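PDB 6GF6: zona pellucida sperm-binding protein 1,Zona pellucida sperm-binding protein 1 from Gallus gallus, which cross-links egg coat filaments as a homodimer formed through its N-terminal ZP-N1 domain, the part of the protein crystallised here. Local coordinates for residues 7-21 and 98-110. The protein carries 2 engineered substitutions. Numbering follows the deposited sequence.
Sequences LLQYHYDCGDFGMQL and ASYEVQMTCPRPA. Engineered in segment 98-110: Gln-103 (natural residue Asn).
Met-104 lies against Tyr-12 and can be followed atom by atom. CB touches Met-19 SD at 3.7 Å. CG sits over one face of the Tyr-12 ring, 4.0 Å from its centroid, a CH-pi contact. SD stands oblique to that ring, a Met-aromatic contact, and rests on Leu-21 CB. A bend at the last torsion then carries CE in among Tyr-12 CB, Met-19 CG and Leu-21 CB. The hydroxyl of Tyr-12 reaches the opposing backbone: Thr-105 N donates to Tyr-12 OH at 3.3 Å and 175°, long but nearly straight. Toward the N-terminus, Tyr-10 CE1 meets Val-102 CG2 at 3.5 Å, while the CE2 edge of Tyr-10 is directed at the face of Tyr-100 in an offset edge-to-face pair, planes at 67°. Tyr-100 OH accepts from Leu-7 N (3.0 Å) and Leu-8 N, and has a weak bond to Glu-89, so the hydroxyl has backbone donors from two adjacent residues, of which Leu-7 is poorly ordered. The Cys-14 SG–Cys-106 SG disulfide (2.0 Å) fastens the far end, with Met-19 SD beside Cys-106 SG. The axes of strands 9-14 and 98-107 approach to 7.5 Å, with N-to-C directions 22° apart, joined by side chains and the disulfide without backbone-to-backbone hydrogen bonds, as in the facing sheets of an immunoglobulin-like beta-sandwich, here the ZP-N1 domain.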
loop_
_atom_site.group_PDB
_atom_site.type_symbol
_atom_site.label_atom_id
_atom_site.label_comp_id
_atom_site.label_asym_id
_atom_site.label_seq_id
_atom_site.Cartn_x
_atom_site.Cartn_y
_atom_site.Cartn_z
ATOM N N LEU B 7 -24.755 4.000 -11.343
ATOM C CA LEU B 7 -25.322 3.218 -10.254
ATOM C C LEU B 7 -24.232 2.445 -9.501
ATOM O O LEU B 7 -24.522 1.674 -8.585
ATOM C CB LEU B 7 -26.378 2.259 -10.822
ATOM C CG LEU B 7 -27.002 1.172 -9.942
ATOM C CD1 LEU B 7 -27.730 1.763 -8.740
ATOM C CD2 LEU B 7 -27.949 0.329 -10.780
ATOM N N LEU B 8 -22.974 2.662 -9.891
ATOM C CA LEU B 8 -21.841 2.079 -9.180
ATOM C C LEU B 8 -21.732 2.700 -7.792
ATOM O O LEU B 8 -21.786 3.924 -7.648
ATOM C CB LEU B 8 -20.545 2.287 -9.968
ATOM C CG LEU B 8 -19.250 1.758 -9.332
ATOM C CD1 LEU B 8 -19.268 0.239 -9.191
ATOM C CD2 LEU B 8 -18.035 2.204 -10.149
ATOM N N GLN B 9 -21.585 1.864 -6.770
ATOM C CA GLN B 9 -21.404 2.354 -5.409
ATOM C C GLN B 9 -19.919 2.538 -5.118
ATOM O O GLN B 9 -19.127 1.603 -5.283
ATOM C CB GLN B 9 -22.019 1.383 -4.401
ATOM C CG GLN B 9 -23.537 1.268 -4.482
ATOM C CD GLN B 9 -24.245 2.583 -4.218
ATOM O OE1 GLN B 9 -24.232 3.093 -3.097
ATOM N NE2 GLN B 9 -24.871 3.139 -5.251
ATOM N N TYR B 10 -19.550 3.737 -4.669
ATOM C CA TYR B 10 -18.170 4.027 -4.312
ATOM C C TYR B 10 -18.125 5.202 -3.346
ATOM O O TYR B 10 -19.075 5.979 -3.229
ATOM C CB TYR B 10 -17.305 4.322 -5.545
ATOM C CG TYR B 10 -17.755 5.519 -6.351
ATOM C CD1 TYR B 10 -17.403 6.806 -5.976
ATOM C CD2 TYR B 10 -18.511 5.357 -7.505
ATOM C CE1 TYR B 10 -17.816 7.902 -6.709
ATOM C CE2 TYR B 10 -18.920 6.450 -8.250
ATOM C CZ TYR B 10 -18.565 7.721 -7.847
ATOM O OH TYR B 10 -18.963 8.816 -8.583
ATOM N N HIS B 11 -16.998 5.307 -2.647
ATOM C CA HIS B 11 -16.716 6.418 -1.751
ATOM C C HIS B 11 -15.215 6.434 -1.510
ATOM O O HIS B 11 -14.515 5.462 -1.802
ATOM C CB HIS B 11 -17.472 6.270 -0.431
ATOM C CG HIS B 11 -16.908 5.203 0.451
ATOM N ND1 HIS B 11 -17.251 3.873 0.324
ATOM C CD2 HIS B 11 -16.013 5.265 1.466
ATOM C CE1 HIS B 11 -16.595 3.163 1.225
ATOM N NE2 HIS B 11 -15.838 3.983 1.932
ATOM N N TYR B 12 -14.726 7.534 -0.941
ATOM C CA TYR B 12 -13.311 7.651 -0.615
ATOM C C TYR B 12 -13.119 8.212 0.791
ATOM O O TYR B 12 -13.992 8.882 1.351
ATOM C CB TYR B 12 -12.555 8.512 -1.642
ATOM C CG TYR B 12 -12.855 9.991 -1.622
ATOM C CD1 TYR B 12 -13.888 10.523 -2.380
ATOM C CD2 TYR B 12 -12.081 10.864 -0.867
ATOM C CE1 TYR B 12 -14.160 11.878 -2.369
ATOM C CE2 TYR B 12 -12.343 12.225 -0.852
ATOM C CZ TYR B 12 -13.384 12.724 -1.610
ATOM O OH TYR B 12 -13.653 14.074 -1.613
ATOM N N ASP B 13 -11.961 7.890 1.363
ATOM C CA ASP B 13 -11.593 8.295 2.711
ATOM C C ASP B 13 -10.316 9.121 2.667
ATOM O O ASP B 13 -9.381 8.801 1.922
ATOM C CB ASP B 13 -11.372 7.069 3.613
ATOM C CG ASP B 13 -12.613 6.204 3.743
ATOM O OD1 ASP B 13 -13.714 6.767 3.891
ATOM O OD2 ASP B 13 -12.494 4.960 3.663
ATOM N N CYS B 14 -10.286 10.195 3.451
ATOM C CA CYS B 14 -9.083 10.993 3.640
ATOM C C CYS B 14 -8.400 10.533 4.919
ATOM O O CYS B 14 -8.974 10.655 6.001
ATOM C CB CYS B 14 -9.411 12.482 3.727
ATOM S SG CYS B 14 -10.118 13.177 2.225
ATOM N N GLY B 15 -7.169 10.037 4.797
ATOM C CA GLY B 15 -6.379 9.649 5.944
ATOM C C GLY B 15 -5.348 10.704 6.301
ATOM O O GLY B 15 -5.353 11.825 5.791
ATOM N N ASP B 16 -4.432 10.317 7.191
ATOM C CA ASP B 16 -3.398 11.240 7.648
ATOM C C ASP B 16 -2.248 11.341 6.649
ATOM O O ASP B 16 -1.607 12.395 6.561
ATOM C CB ASP B 16 -2.876 10.826 9.030
ATOM C CG ASP B 16 -3.963 10.876 10.114
ATOM O OD1 ASP B 16 -4.859 11.747 10.039
ATOM O OD2 ASP B 16 -3.926 10.025 11.035
ATOM N N PHE B 17 -1.938 10.254 5.933
ATOM C CA PHE B 17 -0.820 10.238 5.000
ATOM C C PHE B 17 -1.231 10.008 3.554
ATOM O O PHE B 17 -0.433 10.273 2.652
ATOM C CB PHE B 17 0.178 9.154 5.429
ATOM C CG PHE B 17 0.699 9.366 6.823
ATOM C CD1 PHE B 17 1.790 10.186 7.059
ATOM C CD2 PHE B 17 0.058 8.779 7.905
ATOM C CE1 PHE B 17 2.253 10.392 8.350
ATOM C CE2 PHE B 17 0.517 8.982 9.195
ATOM C CZ PHE B 17 1.613 9.787 9.419
ATOM N N GLY B 18 -2.439 9.527 3.313
ATOM C CA GLY B 18 -2.920 9.311 1.972
ATOM C C GLY B 18 -4.425 9.199 1.962
ATOM O O GLY B 18 -5.099 9.552 2.930
ATOM N N MET B 19 -4.949 8.694 0.848
ATOM C CA MET B 19 -6.383 8.530 0.666
ATOM C C MET B 19 -6.647 7.222 -0.063
ATOM O O MET B 19 -5.761 6.656 -0.707
ATOM C CB MET B 19 -6.987 9.708 -0.110
ATOM C CG MET B 19 -6.123 10.176 -1.269
ATOM S SD MET B 19 -6.748 11.662 -2.072
ATOM C CE MET B 19 -5.225 12.359 -2.705
ATOM N N GLN B 20 -7.885 6.742 0.048
ATOM C CA GLN B 20 -8.292 5.508 -0.606
ATOM C C GLN B 20 -9.686 5.672 -1.193
ATOM O O GLN B 20 -10.548 6.318 -0.595
ATOM C CB GLN B 20 -8.265 4.314 0.359
ATOM C CG GLN B 20 -9.235 4.420 1.521
ATOM C CD GLN B 20 -9.387 3.114 2.273
ATOM O OE1 GLN B 20 -8.664 2.150 2.018
ATOM N NE2 GLN B 20 -10.333 3.073 3.202
ATOM N N LEU B 21 -9.893 5.081 -2.368
ATOM C CA LEU B 21 -11.165 5.086 -3.080
ATOM C C LEU B 21 -11.689 3.658 -3.157
ATOM O O LEU B 21 -10.998 2.771 -3.668
ATOM C CB LEU B 21 -10.984 5.686 -4.475
ATOM C CG LEU B 21 -12.162 5.735 -5.441
ATOM C CD1 LEU B 21 -13.336 6.458 -4.847
ATOM C CD2 LEU B 21 -11.719 6.435 -6.702
ATOM N N ALA B 98 -19.925 1.715 -17.859
ATOM C CA ALA B 98 -20.128 3.069 -17.366
ATOM C C ALA B 98 -18.782 3.664 -16.992
ATOM O O ALA B 98 -17.826 2.946 -16.685
ATOM C CB ALA B 98 -21.076 3.096 -16.163
ATOM N N SER B 99 -18.723 4.990 -17.016
ATOM C CA SER B 99 -17.508 5.716 -16.688
ATOM C C SER B 99 -17.835 6.811 -15.683
ATOM O O SER B 99 -18.778 7.586 -15.883
ATOM C CB SER B 99 -16.873 6.305 -17.943
ATOM O OG SER B 99 -15.647 6.929 -17.636
ATOM N N TYR B 100 -17.069 6.857 -14.595
ATOM C CA TYR B 100 -17.266 7.839 -13.545
ATOM C C TYR B 100 -15.957 8.571 -13.284
ATOM O O TYR B 100 -14.871 7.997 -13.389
ATOM C CB TYR B 100 -17.776 7.198 -12.239
ATOM C CG TYR B 100 -18.946 6.251 -12.417
ATOM C CD1 TYR B 100 -18.758 4.960 -12.898
ATOM C CD2 TYR B 100 -20.241 6.651 -12.108
ATOM C CE1 TYR B 100 -19.824 4.093 -13.061
ATOM C CE2 TYR B 100 -21.313 5.792 -12.270
ATOM C CZ TYR B 100 -21.101 4.514 -12.749
ATOM O OH TYR B 100 -22.166 3.653 -12.915
ATOM N N GLU B 101 -16.076 9.849 -12.947
ATOM C CA GLU B 101 -14.939 10.680 -12.589
ATOM C C GLU B 101 -15.125 11.158 -11.159
ATOM O O GLU B 101 -16.218 11.592 -10.782
ATOM C CB GLU B 101 -14.801 11.878 -13.522
ATOM C CG GLU B 101 -13.664 12.801 -13.142
ATOM C CD GLU B 101 -13.460 13.916 -14.145
ATOM O OE1 GLU B 101 -13.574 13.654 -15.364
ATOM O OE2 GLU B 101 -13.192 15.058 -13.708
ATOM N N VAL B 102 -14.055 11.087 -10.370
ATOM C CA VAL B 102 -14.098 11.451 -8.961
ATOM C C VAL B 102 -12.925 12.365 -8.663
ATOM O O VAL B 102 -11.782 12.054 -9.017
ATOM C CB VAL B 102 -14.035 10.213 -8.046
ATOM C CG1 VAL B 102 -14.203 10.618 -6.585
ATOM C CG2 VAL B 102 -15.084 9.199 -8.437
ATOM N N GLN B 103 -13.201 13.461 -7.966
ATOM C CA GLN B 103 -12.176 14.377 -7.489
ATOM C C GLN B 103 -12.048 14.158 -5.988
ATOM O O GLN B 103 -12.908 14.589 -5.216
ATOM C CB GLN B 103 -12.540 15.824 -7.820
ATOM C CG GLN B 103 -11.380 16.799 -7.676
ATOM C CD GLN B 103 -11.768 18.242 -7.973
ATOM O OE1 GLN B 103 -11.105 18.927 -8.755
ATOM N NE2 GLN B 103 -12.836 18.710 -7.340
ATOM N N MET B 104 -10.977 13.488 -5.578
ATOM C CA MET B 104 -10.726 13.245 -4.168
ATOM C C MET B 104 -10.062 14.483 -3.582
ATOM O O MET B 104 -8.943 14.842 -3.969
ATOM C CB MET B 104 -9.866 11.997 -3.983
ATOM C CG MET B 104 -10.511 10.726 -4.536
ATOM S SD MET B 104 -9.365 9.343 -4.764
ATOM C CE MET B 104 -9.097 8.797 -3.089
ATOM N N THR B 105 -10.757 15.136 -2.657
ATOM C CA THR B 105 -10.299 16.367 -2.031
ATOM C C THR B 105 -10.090 16.094 -0.550
ATOM O O THR B 105 -11.012 15.649 0.141
ATOM C CB THR B 105 -11.312 17.494 -2.246
ATOM O OG1 THR B 105 -11.529 17.677 -3.650
ATOM C CG2 THR B 105 -10.808 18.793 -1.656
ATOM N N CYS B 106 -8.872 16.328 -0.075
ATOM C CA CYS B 106 -8.521 16.013 1.297
ATOM C C CYS B 106 -7.787 17.195 1.912
ATOM O O CYS B 106 -7.072 17.919 1.207
ATOM C CB CYS B 106 -7.657 14.747 1.385
ATOM S SG CYS B 106 -8.561 13.241 0.917
ATOM N N PRO B 107 -7.983 17.447 3.202
ATOM C CA PRO B 107 -7.394 18.643 3.804
ATOM C C PRO B 107 -5.878 18.569 3.830
ATOM O O PRO B 107 -5.281 17.494 3.920
ATOM C CB PRO B 107 -7.981 18.649 5.219
ATOM C CG PRO B 107 -8.291 17.230 5.501
ATOM C CD PRO B 107 -8.697 16.625 4.194
ATOM N N ARG B 108 -5.262 19.740 3.754
ATOM C CA ARG B 108 -3.821 19.892 3.831
ATOM C C ARG B 108 -3.485 20.915 4.911
ATOM O O ARG B 108 -4.236 21.874 5.108
ATOM C CB ARG B 108 -3.263 20.348 2.474
ATOM C CG ARG B 108 -1.759 20.487 2.383
ATOM C CD ARG B 108 -1.359 20.913 0.977
ATOM N NE ARG B 108 0.090 20.951 0.793
ATOM C CZ ARG B 108 0.846 22.034 0.951
ATOM N NH1 ARG B 108 0.306 23.200 1.296
ATOM N NH2 ARG B 108 2.155 21.951 0.762
ATOM N N PRO B 109 -2.361 20.754 5.600
ATOM C CA PRO B 109 -2.061 21.675 6.702
ATOM C C PRO B 109 -1.384 22.955 6.240
ATOM O O PRO B 109 -0.414 22.924 5.476
ATOM C CB PRO B 109 -1.138 20.844 7.599
ATOM C CG PRO B 109 -0.447 19.937 6.678
ATOM C CD PRO B 109 -1.418 19.623 5.567
ATOM N N ALA B 110 -1.906 24.093 6.683
ATOM C CA ALA B 110 -1.211 25.355 6.486
ATOM C C ALA B 110 -0.037 25.438 7.455
ATOM O O ALA B 110 -0.187 25.171 8.650
ATOM C CB ALA B 110 -2.168 26.525 6.699
#